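Local coordinates for shikimate 5'-dehydrogenase (Methanocaldococcus jannaschii, PDB 1NVT), which catalyses the NADP-dependent, reversible interconversion of 3-dehydroshikimate and shikimate in the pathway to aromatic compounds, at residues Leu147-Asn152 with Glu172-Lys177. Sequence-based numbering, arbitrary orientation.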
ATOM      1  N   LEU A 147      29.573  15.943  -2.079  1.00 50.45           N
ATOM      2  CA  LEU A 147      31.022  15.823  -2.199  1.00 52.11           C
ATOM      3  C   LEU A 147      31.755  17.155  -2.037  1.00 54.32           C
ATOM      4  O   LEU A 147      32.974  17.173  -1.870  1.00 53.98           O
ATOM      5  CB  LEU A 147      31.403  15.206  -3.548  1.00 51.21           C
ATOM      6  CG  LEU A 147      30.966  13.765  -3.803  1.00 51.02           C
ATOM      7  CD1 LEU A 147      31.629  13.265  -5.071  1.00 50.89           C
ATOM      8  CD2 LEU A 147      31.349  12.887  -2.626  1.00 51.47           C
ATOM      9  N   ALA A 148      31.021  18.264  -2.088  1.00 55.57           N
ATOM     10  CA  ALA A 148      31.634  19.580  -1.940  1.00 56.28           C
ATOM     11  C   ALA A 148      31.796  19.936  -0.471  1.00 57.33           C
ATOM     12  O   ALA A 148      32.514  20.879  -0.130  1.00 58.02           O
ATOM     13  CB  ALA A 148      30.794  20.640  -2.637  1.00 56.75           C
ATOM     14  N   LYS A 149      31.122  19.183   0.396  1.00 57.52           N
ATOM     15  CA  LYS A 149      31.201  19.426   1.837  1.00 57.25           C
ATOM     16  C   LYS A 149      32.632  19.285   2.347  1.00 56.58           C
ATOM     17  O   LYS A 149      33.040  19.983   3.280  1.00 55.58           O
ATOM     18  CB  LYS A 149      30.312  18.440   2.607  1.00 56.88           C
ATOM     19  CG  LYS A 149      28.823  18.622   2.398  1.00 58.33           C
ATOM     20  CD  LYS A 149      28.040  17.618   3.228  1.00 58.62           C
ATOM     21  CE  LYS A 149      26.545  17.887   3.155  1.00 59.70           C
ATOM     22  NZ  LYS A 149      25.782  16.980   4.060  1.00 60.18           N
ATOM     23  N   ASP A 150      33.387  18.385   1.722  1.00 55.70           N
ATOM     24  CA  ASP A 150      34.755  18.122   2.134  1.00 55.18           C
ATOM     25  C   ASP A 150      35.706  17.826   0.981  1.00 55.40           C
ATOM     26  O   ASP A 150      36.767  17.227   1.184  1.00 55.66           O
ATOM     27  CB  ASP A 150      34.760  16.948   3.114  1.00 56.90           C
ATOM     28  CG  ASP A 150      34.213  15.669   2.499  1.00 56.74           C
ATOM     29  OD1 ASP A 150      33.965  14.708   3.254  1.00 56.99           O
ATOM     30  OD2 ASP A 150      34.040  15.618   1.262  1.00 57.53           O
ATOM     31  N   ASN A 151      35.336  18.235  -0.227  1.00 54.38           N
ATOM     32  CA  ASN A 151      36.193  18.004  -1.384  1.00 53.86           C
ATOM     33  C   ASN A 151      36.221  19.179  -2.350  1.00 53.24           C
ATOM     34  O   ASN A 151      35.376  20.076  -2.305  1.00 52.09           O
ATOM     35  CB  ASN A 151      35.746  16.757  -2.155  1.00 55.39           C
ATOM     36  CG  ASN A 151      36.141  15.465  -1.469  1.00 57.07           C
ATOM     37  OD1 ASN A 151      37.320  15.114  -1.408  1.00 58.77           O
ATOM     38  ND2 ASN A 151      35.150  14.742  -0.949  1.00 58.53           N
ATOM     39  N   ASN A 152      37.225  19.165  -3.214  1.00 53.03           N
ATOM     40  CA  ASN A 152      37.369  20.181  -4.243  1.00 54.39           C
ATOM     41  C   ASN A 152      36.620  19.589  -5.430  1.00 53.37           C
ATOM     42  O   ASN A 152      37.001  18.539  -5.954  1.00 52.86           O
ATOM     43  CB  ASN A 152      38.843  20.377  -4.606  1.00 55.70           C
ATOM     44  CG  ASN A 152      39.645  21.023  -3.487  1.00 58.23           C
ATOM     45  OD1 ASN A 152      40.879  21.018  -3.516  1.00 59.19           O
ATOM     46  ND2 ASN A 152      38.948  21.593  -2.502  1.00 58.21           N
ATOM     47  N   GLU A 172      28.408  29.168  -2.039  1.00 56.97           N
ATOM     48  CA  GLU A 172      27.638  30.049  -1.173  1.00 58.01           C
ATOM     49  C   GLU A 172      27.037  29.270  -0.007  1.00 58.78           C
ATOM     50  O   GLU A 172      27.475  29.413   1.136  1.00 59.68           O
ATOM     51  CB  GLU A 172      26.526  30.726  -1.984  1.00 59.19           C
ATOM     52  CG  GLU A 172      25.731  31.812  -1.260  1.00 63.15           C
ATOM     53  CD  GLU A 172      24.737  31.267  -0.239  1.00 66.32           C
ATOM     54  OE1 GLU A 172      25.166  30.849   0.861  1.00 66.94           O
ATOM     55  OE2 GLU A 172      23.519  31.257  -0.542  1.00 67.32           O
ATOM     56  N   LYS A 173      26.042  28.437  -0.303  1.00 58.47           N
ATOM     57  CA  LYS A 173      25.359  27.657   0.723  1.00 57.47           C
ATOM     58  C   LYS A 173      26.260  26.856   1.650  1.00 57.02           C
ATOM     59  O   LYS A 173      26.002  26.786   2.847  1.00 57.25           O
ATOM     60  CB  LYS A 173      24.321  26.732   0.078  1.00 58.16           C
ATOM     61  CG  LYS A 173      23.060  27.454  -0.389  1.00 58.00           C
ATOM     62  CD  LYS A 173      22.040  26.474  -0.955  1.00 58.97           C
ATOM     63  CE  LYS A 173      20.717  27.161  -1.274  1.00 59.27           C
ATOM     64  NZ  LYS A 173      19.684  26.205  -1.766  1.00 57.84           N
ATOM     65  N   LEU A 174      27.314  26.253   1.115  1.00 57.05           N
ATOM     66  CA  LEU A 174      28.215  25.472   1.955  1.00 58.03           C
ATOM     67  C   LEU A 174      29.400  26.304   2.461  1.00 59.79           C
ATOM     68  O   LEU A 174      30.241  25.808   3.219  1.00 59.62           O
ATOM     69  CB  LEU A 174      28.731  24.250   1.189  1.00 57.68           C
ATOM     70  CG  LEU A 174      27.704  23.253   0.639  1.00 56.38           C
ATOM     71  CD1 LEU A 174      28.437  22.065   0.034  1.00 54.32           C
ATOM     72  CD2 LEU A 174      26.774  22.790   1.748  1.00 56.62           C
ATOM     73  N   ASN A 175      29.454  27.567   2.042  1.00 60.76           N
ATOM     74  CA  ASN A 175      30.529  28.472   2.437  1.00 62.15           C
ATOM     75  C   ASN A 175      31.915  27.951   2.050  1.00 62.86           C
ATOM     76  O   ASN A 175      32.681  27.471   2.891  1.00 63.31           O
ATOM     77  CB  ASN A 175      30.463  28.745   3.941  1.00 63.51           C
ATOM     78  CG  ASN A 175      31.699  29.452   4.459  1.00 66.60           C
ATOM     79  OD1 ASN A 175      32.647  28.812   4.925  1.00 67.27           O
ATOM     80  ND2 ASN A 175      31.704  30.781   4.367  1.00 67.75           N
ATOM     81  N   LYS A 176      32.221  28.046   0.762  1.00 62.71           N
ATOM     82  CA  LYS A 176      33.504  27.613   0.225  1.00 63.30           C
ATOM     83  C   LYS A 176      34.012  28.666  -0.756  1.00 63.30           C
ATOM     84  O   LYS A 176      33.269  29.568  -1.159  1.00 62.13           O
ATOM     85  CB  LYS A 176      33.370  26.266  -0.502  1.00 64.49           C
ATOM     86  CG  LYS A 176      33.503  25.020   0.379  1.00 65.49           C
ATOM     87  CD  LYS A 176      32.325  24.849   1.326  1.00 66.56           C
ATOM     88  CE  LYS A 176      32.428  23.544   2.114  1.00 67.13           C
ATOM     89  NZ  LYS A 176      33.657  23.468   2.953  1.00 66.91           N
ATOM     90  N   LYS A 177      35.281  28.548  -1.133  1.00 63.79           N
ATOM     91  CA  LYS A 177      35.885  29.486  -2.068  1.00 64.21           C
ATOM     92  C   LYS A 177      35.444  29.113  -3.472  1.00 63.66           C
ATOM     93  O   LYS A 177      35.679  27.995  -3.926  1.00 62.21           O
ATOM     94  CB  LYS A 177      37.414  29.444  -1.966  1.00 64.60           C
ATOM     95  CG  LYS A 177      37.944  29.818  -0.583  1.00 66.37           C
ATOM     96  CD  LYS A 177      39.466  29.949  -0.565  1.00 66.60           C
ATOM     97  CE  LYS A 177      39.975  30.259   0.841  1.00 66.74           C
ATOM     98  NZ  LYS A 177      39.347  31.484   1.421  1.00 66.66           N
TER
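Lys176 and Leu174 reach from the end of helix 160-174 to the turn at Ala148 and Lys149, and they illustrate how a helix C-terminus can meet a neighbouring loop with one apolar and one charged side chain. The lysine repays following outward. Its CB points toward the loop, and CG stands anti to the carbonyl carbon (chi1 -87°); the bend at chi2 (69°) then lays Lys176 CD beside its own helix end, 3.7 Å from Leu174 CB. Lys176 CE crosses the divide, its methylene meeting Ala148 O at 3.5 Å. A second bend, at chi4, brings Lys176 NZ toward Lys149 O; at 3.6 Å the approach is probably electrostatic, a positive charge facing mainly this one backbone carbonyl. Were an alanine to stand at Lys176, the Lys149 carbonyl would probably lose its nearby positive charge and the flank of Leu174 the lysine chain that now covers it.

Leu174 supplies the apolar half through one branch: its CD1 touches Ala148 CB at 3.8 Å and lies 4.0 Å from Lys149 N. The Lys149 side chain passes at a slant, its CG 4.2 Å from Leu174 CD1, and beyond CG runs extended away to salt bridges with Asp88 and Glu146. Leu174 also packs on Leu91 of helix 87-92.

A Schellman motif ends the helix at Asn175, which has positive phi (58°) and returns its N to Glu172 O at 2.9 Å; the chain beyond still sends the Lys176 side chain to the loop that Leu174 contacts. The contact belongs to the parallel NADP-binding Rossmann fold, in which the helix following strand 152-156 here meets the loop joining helix 138-147 to that strand.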